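Local structure of (R)-S-adenosyl-L-methionine hydrolase (Thermus thermophilus, 2CW5) at residues C[171-177]-C[189-193]; C[100-105]-C[160-165]; C[16-20]-C[132-136]. The protein hydrolyses S-adenosyl-L-methionine to adenosine and L-methionine, working as a homotrimer without chlorinase or fluorinase activity. All coordinates share one frame; numbering follows the deposited sequence.

Contact 1 (C[171-177]-C[189-193]); sequences TEGPEGE and TTLLR
T190 lies between E177 and T171 at one end of the paired inner strands 175-181 and 187-189 of the antiparallel sheet of the C-terminal domain, where the chain runs on into loop 189-193. Backbone bonds come in two sets. At the strand end T190 N donates to E177 O (3.0 Å). On the other side T171 N donates to T190 O and L192 N to T171 O (2.8 Å), the latter from above the carbonyl plane; together they make a single bridge of T171 with L191. One side-chain bond joins them: T190 OG1, set between its backbone N and carbonyl carbon (chi1 55°), accepts E177 N at 2.9 Å. Two ST turns shape the loops, T171 OG1 taking G173 N at 2.8 Å and T189 OG1, also hydrogen-bonded to L231 O, taking L191 N. Apolar packing centres on L191, whose CD2 lies 3.7 Å from G173 CA and close to G176; a CB on G176 would clash with it, and one on G173 would be tight against it. The carboxylate of E177 makes a salt bridge with R46. At the outer end E172 carboxylate and R193 guanidinium are not in contact, and R193 CG rests 3.6 Å from E172 O.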
ATOM      1  N   THR C 171      17.152 -15.752 -23.256  1.00 20.68           N
ATOM      2  CA  THR C 171      17.674 -16.309 -24.499  1.00 25.43           C
ATOM      3  C   THR C 171      16.775 -16.085 -25.699  1.00 25.38           C
ATOM      4  O   THR C 171      15.566 -15.905 -25.561  1.00 23.70           O
ATOM      5  CB  THR C 171      17.928 -17.834 -24.338  1.00 25.16           C
ATOM      6  OG1 THR C 171      18.081 -18.445 -25.624  1.00 26.89           O
ATOM      7  CG2 THR C 171      16.769 -18.494 -23.612  1.00 30.26           C
ATOM      8  N   GLU C 172      17.379 -16.101 -26.883  1.00 27.22           N
ATOM      9  CA  GLU C 172      16.625 -15.923 -28.111  1.00 30.50           C
ATOM     10  C   GLU C 172      15.776 -17.170 -28.332  1.00 30.72           C
ATOM     11  O   GLU C 172      14.805 -17.154 -29.089  1.00 31.48           O
ATOM     12  CB  GLU C 172      17.574 -15.719 -29.293  1.00 34.47           C
ATOM     13  CG  GLU C 172      16.858 -15.432 -30.601  1.00 40.02           C
ATOM     14  CD  GLU C 172      17.818 -15.154 -31.734  1.00 42.13           C
ATOM     15  OE1 GLU C 172      18.656 -16.032 -32.030  1.00 43.84           O
ATOM     16  OE2 GLU C 172      17.734 -14.057 -32.323  1.00 44.94           O
ATOM     17  N   GLY C 173      16.152 -18.256 -27.664  1.00 30.10           N
ATOM     18  CA  GLY C 173      15.396 -19.489 -27.792  1.00 32.15           C
ATOM     19  C   GLY C 173      16.034 -20.545 -28.672  1.00 32.65           C
ATOM     20  O   GLY C 173      17.253 -20.555 -28.847  1.00 33.07           O
ATOM     21  N   PRO C 174      15.224 -21.442 -29.261  1.00 32.20           N
ATOM     22  CA  PRO C 174      13.763 -21.477 -29.120  1.00 32.77           C
ATOM     23  C   PRO C 174      13.229 -21.936 -27.760  1.00 31.99           C
ATOM     24  O   PRO C 174      12.047 -21.760 -27.467  1.00 33.75           O
ATOM     25  CB  PRO C 174      13.339 -22.414 -30.247  1.00 33.67           C
ATOM     26  CG  PRO C 174      14.472 -23.382 -30.298  1.00 32.70           C
ATOM     27  CD  PRO C 174      15.673 -22.466 -30.223  1.00 34.41           C
ATOM     28  N   GLU C 175      14.097 -22.508 -26.931  1.00 31.12           N
ATOM     29  CA  GLU C 175      13.686 -23.001 -25.618  1.00 31.18           C
ATOM     30  C   GLU C 175      13.944 -22.022 -24.472  1.00 29.53           C
ATOM     31  O   GLU C 175      15.063 -21.548 -24.278  1.00 29.55           O
ATOM     32  CB  GLU C 175      14.394 -24.326 -25.317  1.00 35.27           C
ATOM     33  CG  GLU C 175      15.878 -24.184 -24.964  1.00 41.54           C
ATOM     34  CD  GLU C 175      16.684 -23.463 -26.037  1.00 44.42           C
ATOM     35  OE1 GLU C 175      16.797 -23.999 -27.161  1.00 46.19           O
ATOM     36  OE2 GLU C 175      17.206 -22.360 -25.755  1.00 46.97           O
ATOM     37  N   GLY C 176      12.894 -21.726 -23.713  1.00 28.19           N
ATOM     38  CA  GLY C 176      13.013 -20.829 -22.579  1.00 25.53           C
ATOM     39  C   GLY C 176      12.148 -21.394 -21.471  1.00 25.01           C
ATOM     40  O   GLY C 176      11.786 -22.571 -21.513  1.00 22.52           O
ATOM     41  N   GLU C 177      11.802 -20.579 -20.481  1.00 21.24           N
ATOM     42  CA  GLU C 177      10.955 -21.071 -19.401  1.00 22.48           C
ATOM     43  C   GLU C 177      10.111 -19.937 -18.841  1.00 21.08           C
ATOM     44  O   GLU C 177      10.373 -18.769 -19.116  1.00 18.97           O
ATOM     45  CB  GLU C 177      11.810 -21.657 -18.272  1.00 23.07           C
ATOM     46  CG  GLU C 177      12.543 -20.592 -17.457  1.00 27.24           C
ATOM     47  CD  GLU C 177      13.283 -21.161 -16.260  1.00 30.53           C
ATOM     48  OE1 GLU C 177      14.418 -21.648 -16.426  1.00 34.39           O
ATOM     49  OE2 GLU C 177      12.719 -21.127 -15.148  1.00 35.10           O
ATOM     50  N   THR C 189       8.181 -14.846 -19.596  1.00 20.89           N
ATOM     51  CA  THR C 189       9.107 -15.912 -19.949  1.00 21.52           C
ATOM     52  C   THR C 189      10.518 -15.361 -20.086  1.00 21.78           C
ATOM     53  O   THR C 189      10.729 -14.149 -20.008  1.00 22.53           O
ATOM     54  CB  THR C 189       8.724 -16.600 -21.279  1.00 21.23           C
ATOM     55  OG1 THR C 189       9.104 -15.767 -22.379  1.00 25.73           O
ATOM     56  CG2 THR C 189       7.211 -16.860 -21.330  1.00 22.32           C
ATOM     57  N   THR C 190      11.474 -16.260 -20.284  1.00 19.66           N
ATOM     58  CA  THR C 190      12.875 -15.885 -20.431  1.00 20.71           C
ATOM     59  C   THR C 190      13.245 -15.667 -21.900  1.00 21.16           C
ATOM     60  O   THR C 190      14.404 -15.400 -22.222  1.00 21.56           O
ATOM     61  CB  THR C 190      13.799 -16.980 -19.846  1.00 20.55           C
ATOM     62  OG1 THR C 190      13.491 -18.240 -20.459  1.00 19.56           O
ATOM     63  CG2 THR C 190      13.612 -17.092 -18.341  1.00 20.76           C
ATOM     64  N   LEU C 191      12.264 -15.786 -22.790  1.00 21.11           N
ATOM     65  CA  LEU C 191      12.510 -15.603 -24.221  1.00 23.21           C
ATOM     66  C   LEU C 191      12.649 -14.133 -24.610  1.00 23.85           C
ATOM     67  O   LEU C 191      11.846 -13.297 -24.200  1.00 23.78           O
ATOM     68  CB  LEU C 191      11.386 -16.244 -25.039  1.00 23.68           C
ATOM     69  CG  LEU C 191      11.343 -17.770 -25.014  1.00 24.45           C
ATOM     70  CD1 LEU C 191      10.164 -18.257 -25.840  1.00 26.70           C
ATOM     71  CD2 LEU C 191      12.651 -18.327 -25.572  1.00 25.96           C
ATOM     72  N   LEU C 192      13.666 -13.831 -25.413  1.00 25.05           N
ATOM     73  CA  LEU C 192      13.922 -12.461 -25.858  1.00 27.69           C
ATOM     74  C   LEU C 192      13.262 -12.103 -27.184  1.00 30.59           C
ATOM     75  O   LEU C 192      13.251 -10.938 -27.583  1.00 31.69           O
ATOM     76  CB  LEU C 192      15.429 -12.225 -25.961  1.00 24.32           C
ATOM     77  CG  LEU C 192      16.126 -12.216 -24.602  1.00 25.64           C
ATOM     78  CD1 LEU C 192      17.633 -12.315 -24.792  1.00 26.46           C
ATOM     79  CD2 LEU C 192      15.740 -10.943 -23.844  1.00 23.25           C
ATOM     80  N   ARG C 193      12.720 -13.091 -27.883  1.00 32.78           N
ATOM     81  CA  ARG C 193      12.072 -12.781 -29.144  1.00 36.93           C
ATOM     82  C   ARG C 193      10.676 -13.381 -29.244  1.00 37.90           C
ATOM     83  O   ARG C 193      10.381 -14.418 -28.649  1.00 38.02           O
ATOM     84  CB  ARG C 193      12.934 -13.236 -30.326  1.00 38.79           C
ATOM     85  CG  ARG C 193      12.749 -14.676 -30.744  1.00 44.88           C
ATOM     86  CD  ARG C 193      13.138 -14.841 -32.205  1.00 47.59           C
ATOM     87  NE  ARG C 193      12.730 -16.134 -32.744  1.00 50.19           N
ATOM     88  CZ  ARG C 193      12.787 -16.455 -34.032  1.00 51.46           C
ATOM     89  NH1 ARG C 193      13.237 -15.574 -34.918  1.00 52.18           N
ATOM     90  NH2 ARG C 193      12.393 -17.657 -34.438  1.00 51.54           N
TER

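Contact 2 (C[100-105]-C[160-165])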
ATOM      1  N   TRP C 100      21.666  -7.425 -12.343  1.00 19.96           N
ATOM      2  CA  TRP C 100      23.087  -7.562 -12.592  1.00 20.57           C
ATOM      3  C   TRP C 100      23.450  -7.900 -14.035  1.00 20.95           C
ATOM      4  O   TRP C 100      24.612  -7.778 -14.425  1.00 20.88           O
ATOM      5  CB  TRP C 100      23.690  -8.566 -11.600  1.00 19.19           C
ATOM      6  CG  TRP C 100      23.732  -8.003 -10.195  1.00 20.19           C
ATOM      7  CD1 TRP C 100      23.679  -6.680  -9.842  1.00 20.53           C
ATOM      8  CD2 TRP C 100      23.893  -8.733  -8.974  1.00 19.26           C
ATOM      9  NE1 TRP C 100      23.801  -6.546  -8.485  1.00 21.22           N
ATOM     10  CE2 TRP C 100      23.935  -7.788  -7.925  1.00 20.67           C
ATOM     11  CE3 TRP C 100      24.006 -10.095  -8.663  1.00 20.29           C
ATOM     12  CZ2 TRP C 100      24.086  -8.158  -6.585  1.00 22.10           C
ATOM     13  CZ3 TRP C 100      24.156 -10.466  -7.330  1.00 20.16           C
ATOM     14  CH2 TRP C 100      24.194  -9.497  -6.307  1.00 20.63           C
ATOM     15  N   LEU C 101      22.467  -8.317 -14.831  1.00 21.16           N
ATOM     16  CA  LEU C 101      22.723  -8.591 -16.243  1.00 21.55           C
ATOM     17  C   LEU C 101      22.821  -7.239 -16.940  1.00 21.90           C
ATOM     18  O   LEU C 101      23.490  -7.094 -17.959  1.00 23.05           O
ATOM     19  CB  LEU C 101      21.582  -9.391 -16.875  1.00 20.94           C
ATOM     20  CG  LEU C 101      21.474 -10.872 -16.521  1.00 20.16           C
ATOM     21  CD1 LEU C 101      20.230 -11.464 -17.175  1.00 22.57           C
ATOM     22  CD2 LEU C 101      22.741 -11.601 -16.994  1.00 19.99           C
ATOM     23  N   LEU C 102      22.138  -6.248 -16.378  1.00 21.94           N
ATOM     24  CA  LEU C 102      22.147  -4.903 -16.935  1.00 22.46           C
ATOM     25  C   LEU C 102      23.313  -4.109 -16.348  1.00 23.52           C
ATOM     26  O   LEU C 102      23.838  -3.195 -16.988  1.00 23.19           O
ATOM     27  CB  LEU C 102      20.836  -4.184 -16.600  1.00 23.91           C
ATOM     28  CG  LEU C 102      19.518  -4.854 -17.011  1.00 26.24           C
ATOM     29  CD1 LEU C 102      18.351  -4.045 -16.462  1.00 27.71           C
ATOM     30  CD2 LEU C 102      19.431  -4.966 -18.525  1.00 28.68           C
ATOM     31  N   ASP C 103      23.719  -4.485 -15.139  1.00 23.88           N
ATOM     32  CA  ASP C 103      24.788  -3.794 -14.417  1.00 23.18           C
ATOM     33  C   ASP C 103      25.527  -4.724 -13.447  1.00 24.99           C
ATOM     34  O   ASP C 103      25.205  -4.792 -12.259  1.00 24.70           O
ATOM     35  CB  ASP C 103      24.171  -2.601 -13.667  1.00 22.76           C
ATOM     36  CG  ASP C 103      25.147  -1.914 -12.729  1.00 25.08           C
ATOM     37  OD1 ASP C 103      26.321  -1.728 -13.107  1.00 25.83           O
ATOM     38  OD2 ASP C 103      24.728  -1.540 -11.611  1.00 22.88           O
ATOM     39  N   PRO C 104      26.525  -5.467 -13.953  1.00 24.73           N
ATOM     40  CA  PRO C 104      27.329  -6.400 -13.156  1.00 24.56           C
ATOM     41  C   PRO C 104      28.141  -5.628 -12.120  1.00 25.95           C
ATOM     42  O   PRO C 104      28.920  -4.743 -12.470  1.00 27.39           O
ATOM     43  CB  PRO C 104      28.232  -7.063 -14.201  1.00 23.83           C
ATOM     44  CG  PRO C 104      27.433  -6.962 -15.456  1.00 24.81           C
ATOM     45  CD  PRO C 104      26.852  -5.583 -15.383  1.00 24.38           C
ATOM     46  N   PRO C 105      27.968  -5.947 -10.831  1.00 27.12           N
ATOM     47  CA  PRO C 105      28.723  -5.230  -9.801  1.00 28.65           C
ATOM     48  C   PRO C 105      30.232  -5.425  -9.892  1.00 29.53           C
ATOM     49  O   PRO C 105      30.716  -6.475 -10.322  1.00 28.35           O
ATOM     50  CB  PRO C 105      28.137  -5.776  -8.499  1.00 28.19           C
ATOM     51  CG  PRO C 105      27.724  -7.156  -8.868  1.00 29.57           C
ATOM     52  CD  PRO C 105      27.091  -6.966 -10.228  1.00 26.98           C
ATOM     53  N   VAL C 160      33.131 -10.248  -5.742  1.00 35.50           N
ATOM     54  CA  VAL C 160      31.841 -10.259  -6.425  1.00 34.70           C
ATOM     55  C   VAL C 160      31.519 -11.643  -6.964  1.00 35.54           C
ATOM     56  O   VAL C 160      30.349 -11.997  -7.133  1.00 33.77           O
ATOM     57  CB  VAL C 160      31.791  -9.256  -7.606  1.00 34.73           C
ATOM     58  CG1 VAL C 160      31.766  -7.838  -7.078  1.00 32.74           C
ATOM     59  CG2 VAL C 160      32.981  -9.467  -8.528  1.00 33.67           C
ATOM     60  N   GLU C 161      32.554 -12.433  -7.234  1.00 36.13           N
ATOM     61  CA  GLU C 161      32.325 -13.772  -7.753  1.00 36.77           C
ATOM     62  C   GLU C 161      31.638 -14.664  -6.723  1.00 34.44           C
ATOM     63  O   GLU C 161      31.075 -15.701  -7.075  1.00 34.68           O
ATOM     64  CB  GLU C 161      33.638 -14.414  -8.223  1.00 39.17           C
ATOM     65  CG  GLU C 161      34.759 -14.463  -7.197  1.00 42.14           C
ATOM     66  CD  GLU C 161      35.670 -13.243  -7.247  1.00 45.33           C
ATOM     67  OE1 GLU C 161      36.819 -13.348  -6.759  1.00 45.73           O
ATOM     68  OE2 GLU C 161      35.244 -12.184  -7.765  1.00 45.08           O
ATOM     69  N   THR C 162      31.675 -14.259  -5.455  1.00 33.68           N
ATOM     70  CA  THR C 162      31.039 -15.044  -4.399  1.00 32.59           C
ATOM     71  C   THR C 162      29.548 -14.719  -4.259  1.00 31.49           C
ATOM     72  O   THR C 162      28.824 -15.410  -3.544  1.00 31.88           O
ATOM     73  CB  THR C 162      31.719 -14.819  -3.026  1.00 34.47           C
ATOM     74  OG1 THR C 162      31.455 -13.488  -2.560  1.00 34.77           O
ATOM     75  CG2 THR C 162      33.229 -15.026  -3.140  1.00 35.09           C
ATOM     76  N   LEU C 163      29.089 -13.671  -4.939  1.00 30.03           N
ATOM     77  CA  LEU C 163      27.675 -13.293  -4.869  1.00 28.95           C
ATOM     78  C   LEU C 163      26.786 -14.380  -5.468  1.00 28.05           C
ATOM     79  O   LEU C 163      27.147 -15.020  -6.453  1.00 29.78           O
ATOM     80  CB  LEU C 163      27.442 -11.961  -5.593  1.00 27.68           C
ATOM     81  CG  LEU C 163      28.101 -10.741  -4.935  1.00 27.53           C
ATOM     82  CD1 LEU C 163      27.878  -9.504  -5.792  1.00 25.97           C
ATOM     83  CD2 LEU C 163      27.518 -10.530  -3.539  1.00 27.33           C
ATOM     84  N   ALA C 164      25.619 -14.586  -4.869  1.00 26.33           N
ATOM     85  CA  ALA C 164      24.693 -15.607  -5.341  1.00 25.50           C
ATOM     86  C   ALA C 164      23.858 -15.136  -6.529  1.00 25.85           C
ATOM     87  O   ALA C 164      23.542 -13.955  -6.654  1.00 23.44           O
ATOM     88  CB  ALA C 164      23.781 -16.040  -4.204  1.00 25.24           C
ATOM     89  N   ARG C 165      23.513 -16.070  -7.406  1.00 25.09           N
ATOM     90  CA  ARG C 165      22.699 -15.755  -8.573  1.00 27.17           C
ATOM     91  C   ARG C 165      21.697 -16.877  -8.784  1.00 27.38           C
ATOM     92  O   ARG C 165      21.987 -18.036  -8.496  1.00 27.02           O
ATOM     93  CB  ARG C 165      23.575 -15.602  -9.828  1.00 27.06           C
ATOM     94  CG  ARG C 165      24.258 -14.232  -9.987  1.00 26.95           C
ATOM     95  CD  ARG C 165      25.060 -14.173 -11.290  1.00 29.98           C
ATOM     96  NE  ARG C 165      25.502 -12.822 -11.659  1.00 30.72           N
ATOM     97  CZ  ARG C 165      26.447 -12.127 -11.028  1.00 31.98           C
ATOM     98  NH1 ARG C 165      27.072 -12.637  -9.973  1.00 30.73           N
ATOM     99  NH2 ARG C 165      26.775 -10.917 -11.461  1.00 31.77           N
TER
HETATM  100  O   HOH W   1      25.932 -10.184 -14.314  1.00 29.08           O
HETATM  101  O   HOH W   2      29.676  -9.172 -10.931  1.00 36.43           O
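The backbones of W100-P105 and V160-R165 stay apart, with P105 and V160 the nearest pair (6.8 Å between their CA atoms), and the gap is filled by side chains and two waters. The contact joins the end of helix 99-102 and the prolines after it to the 3-10 turn 160-162 and its exit, at the side of the N-terminal alpha/beta domain where strands 107-110 and 157-158 end the mixed sheet. W100 is the central group. Its CH2 meets L163 CD1 at 3.7 Å, the leucine crossing the indole at about a right angle, while A164 O comes to the ring edge near its plane, 3.6 Å from CZ3. P105 CD covers one indole face toward the rim, and P105 CG also touches L163 CD1 (3.9 Å), which is thereby held between tryptophan and proline. V160 CG1 packs beside P105 O. A82 of strand 79-83 touches both W100 and P105, and the ring of Y88 meets the indole edge-to-face. R165 reaches back along an extended chain from CG to NE, then turns at chi4 (71°), which brings W100 CE3 over the centre of one face of its guanidinium. The two planes are 44° apart, so this is a tilted approach and not a flat stack. R165 NH2 spans the polar side of the contact through water. One water donates to W100 O and accepts from R165 NH2 at 3.1 Å; a second donates to P105 O at 3.0 Å and has only a weak, 3.4 Å bond from the same R165 NH2.

Contact 3 (C[16-20]-C[132-136]); sequences YVAVV and FHGRD
F132, at the N-cap position of helix 133-147, pushes its ring toward helix 16-24. Its CB lies over the centre of one face of the R135 guanidinium, and CG stands anti to the backbone N (chi1 -167°), which sends the ring out across the gap between the helices. R135 CB sits 3.5 Å above the ring plane, over its centre. Farther out, CE2 meets Y16 CD1 at 3.7 Å, and V19 CG1 lies a little beyond. At the tip CZ touches Y16 CB (3.6 Å), with Y16 O at the ring edge, in plane, and V20 CG2 more loosely placed. Y16 turns its ring edge to the F132 face in an offset edge-to-face pair, centroids 5.2 Å apart and planes at 72°. R135 runs past F132, its CD 3.6 Å from V19 CG1, and bends at chi3 so that NE and NH2 grip the carboxylate of D136 side-on, NE at 3.0 Å from OD1. A leucine in place of R135 would probably cost D136 this two-nitrogen grip and leave the carbonyl of S227 of a neighbouring subunit without the bond from NH1. Buried packing between two helix N-termini thus meets the trimer interface, beside H133, which is probably important for activity in this SAM hydrolase/halogenase family.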
ATOM      1  N   TYR C  16       6.085  -2.260   8.335  1.00 23.04           N
ATOM      2  CA  TYR C  16       7.502  -2.511   8.050  1.00 23.10           C
ATOM      3  C   TYR C  16       8.111  -1.565   7.018  1.00 21.34           C
ATOM      4  O   TYR C  16       9.212  -1.048   7.215  1.00 19.45           O
ATOM      5  CB  TYR C  16       7.710  -3.962   7.612  1.00 26.11           C
ATOM      6  CG  TYR C  16       7.140  -4.972   8.581  1.00 31.80           C
ATOM      7  CD1 TYR C  16       7.231  -4.776   9.960  1.00 34.56           C
ATOM      8  CD2 TYR C  16       6.514  -6.130   8.120  1.00 34.42           C
ATOM      9  CE1 TYR C  16       6.710  -5.708  10.860  1.00 38.52           C
ATOM     10  CE2 TYR C  16       5.990  -7.069   9.010  1.00 38.49           C
ATOM     11  CZ  TYR C  16       6.089  -6.850  10.375  1.00 39.07           C
ATOM     12  OH  TYR C  16       5.553  -7.765  11.250  1.00 45.62           O
ATOM     13  N   VAL C  17       7.404  -1.322   5.920  1.00 19.60           N
ATOM     14  CA  VAL C  17       7.938  -0.417   4.902  1.00 20.04           C
ATOM     15  C   VAL C  17       8.176   0.968   5.502  1.00 20.52           C
ATOM     16  O   VAL C  17       9.224   1.579   5.284  1.00 19.49           O
ATOM     17  CB  VAL C  17       6.975  -0.287   3.686  1.00 20.83           C
ATOM     18  CG1 VAL C  17       7.453   0.825   2.751  1.00 20.70           C
ATOM     19  CG2 VAL C  17       6.919  -1.615   2.918  1.00 20.83           C
ATOM     20  N   ALA C  18       7.203   1.451   6.271  1.00 19.59           N
ATOM     21  CA  ALA C  18       7.293   2.765   6.895  1.00 18.96           C
ATOM     22  C   ALA C  18       8.441   2.863   7.898  1.00 19.39           C
ATOM     23  O   ALA C  18       9.086   3.903   8.000  1.00 20.20           O
ATOM     24  CB  ALA C  18       5.978   3.105   7.577  1.00 19.50           C
ATOM     25  N   VAL C  19       8.681   1.792   8.652  1.00 17.77           N
ATOM     26  CA  VAL C  19       9.762   1.791   9.631  1.00 19.30           C
ATOM     27  C   VAL C  19      11.116   1.932   8.932  1.00 18.30           C
ATOM     28  O   VAL C  19      11.991   2.664   9.399  1.00 18.23           O
ATOM     29  CB  VAL C  19       9.746   0.505  10.487  1.00 20.45           C
ATOM     30  CG1 VAL C  19      10.975   0.460  11.398  1.00 22.21           C
ATOM     31  CG2 VAL C  19       8.480   0.470  11.334  1.00 22.82           C
ATOM     32  N   VAL C  20      11.284   1.239   7.809  1.00 17.40           N
ATOM     33  CA  VAL C  20      12.526   1.337   7.057  1.00 18.19           C
ATOM     34  C   VAL C  20      12.693   2.771   6.551  1.00 19.32           C
ATOM     35  O   VAL C  20      13.785   3.343   6.604  1.00 20.63           O
ATOM     36  CB  VAL C  20      12.537   0.355   5.869  1.00 21.29           C
ATOM     37  CG1 VAL C  20      13.708   0.663   4.951  1.00 20.77           C
ATOM     38  CG2 VAL C  20      12.648  -1.080   6.389  1.00 20.75           C
ATOM     39  N   PHE C 132      14.352  -8.455  12.213  1.00 33.95           N
ATOM     40  CA  PHE C 132      13.907  -7.463  11.235  1.00 30.38           C
ATOM     41  C   PHE C 132      15.138  -6.856  10.556  1.00 29.14           C
ATOM     42  O   PHE C 132      15.490  -5.704  10.806  1.00 27.17           O
ATOM     43  CB  PHE C 132      13.105  -6.367  11.957  1.00 29.09           C
ATOM     44  CG  PHE C 132      12.323  -5.454  11.037  1.00 29.98           C
ATOM     45  CD1 PHE C 132      12.520  -5.473   9.657  1.00 28.35           C
ATOM     46  CD2 PHE C 132      11.396  -4.559  11.567  1.00 29.24           C
ATOM     47  CE1 PHE C 132      11.807  -4.614   8.816  1.00 30.28           C
ATOM     48  CE2 PHE C 132      10.680  -3.696  10.742  1.00 31.63           C
ATOM     49  CZ  PHE C 132      10.886  -3.725   9.358  1.00 31.21           C
ATOM     50  N   HIS C 133      15.790  -7.635   9.695  1.00 27.77           N
ATOM     51  CA  HIS C 133      16.992  -7.162   9.013  1.00 28.10           C
ATOM     52  C   HIS C 133      16.801  -5.885   8.198  1.00 25.79           C
ATOM     53  O   HIS C 133      17.714  -5.070   8.106  1.00 25.40           O
ATOM     54  CB  HIS C 133      17.560  -8.263   8.110  1.00 31.71           C
ATOM     55  CG  HIS C 133      18.073  -9.452   8.861  1.00 35.90           C
ATOM     56  ND1 HIS C 133      17.415 -10.664   8.881  1.00 39.11           N
ATOM     57  CD2 HIS C 133      19.172  -9.609   9.637  1.00 37.93           C
ATOM     58  CE1 HIS C 133      18.086 -11.516   9.635  1.00 39.53           C
ATOM     59  NE2 HIS C 133      19.157 -10.900  10.106  1.00 40.27           N
ATOM     60  N   GLY C 134      15.622  -5.710   7.607  1.00 25.27           N
ATOM     61  CA  GLY C 134      15.383  -4.515   6.814  1.00 24.91           C
ATOM     62  C   GLY C 134      15.600  -3.259   7.635  1.00 23.24           C
ATOM     63  O   GLY C 134      16.194  -2.275   7.178  1.00 21.58           O
ATOM     64  N   ARG C 135      15.123  -3.315   8.872  1.00 22.76           N
ATOM     65  CA  ARG C 135      15.227  -2.204   9.808  1.00 22.59           C
ATOM     66  C   ARG C 135      16.610  -2.049  10.435  1.00 22.25           C
ATOM     67  O   ARG C 135      17.182  -0.958  10.444  1.00 22.51           O
ATOM     68  CB  ARG C 135      14.210  -2.397  10.939  1.00 21.34           C
ATOM     69  CG  ARG C 135      14.212  -1.295  11.992  1.00 20.14           C
ATOM     70  CD  ARG C 135      13.309  -1.673  13.162  1.00 22.14           C
ATOM     71  NE  ARG C 135      13.924  -2.682  14.026  1.00 23.24           N
ATOM     72  CZ  ARG C 135      13.253  -3.454  14.877  1.00 23.23           C
ATOM     73  NH1 ARG C 135      11.934  -3.350  14.982  1.00 21.42           N
ATOM     74  NH2 ARG C 135      13.904  -4.327  15.630  1.00 25.26           N
ATOM     75  N   ASP C 136      17.139  -3.148  10.963  1.00 21.69           N
ATOM     76  CA  ASP C 136      18.415  -3.108  11.663  1.00 23.20           C
ATOM     77  C   ASP C 136      19.711  -3.257  10.872  1.00 23.86           C
ATOM     78  O   ASP C 136      20.767  -2.888  11.378  1.00 24.54           O
ATOM     79  CB  ASP C 136      18.388  -4.127  12.807  1.00 24.65           C
ATOM     80  CG  ASP C 136      17.207  -3.915  13.740  1.00 25.85           C
ATOM     81  OD1 ASP C 136      16.918  -2.749  14.079  1.00 28.57           O
ATOM     82  OD2 ASP C 136      16.569  -4.909  14.140  1.00 28.46           O
TER

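Contacts 2 and 3 belong to the N-terminal half of the fold, with its mixed sheet, and contact 1 to the antiparallel sheet of the C-terminal domain. Along the chain the segments of contacts 3 and 2 alternate (16-20, 100-105, 132-136, 160-165), so the two cross along the chain; contact 1 follows both in series. None touches another. The centres of contacts 1 and 2 lie about 21 Å apart. Those of contacts 2 and 3 are about 25 Å apart. Contacts 1 and 3, about 37 Å between centres, fall on opposite sides of the chain's centre. Segment 160-165 precedes 171-177 by a few residues, and contact 2 is also the nearer in space to contact 1. Of the three, contact 3 alone meets another subunit of the homotrimer.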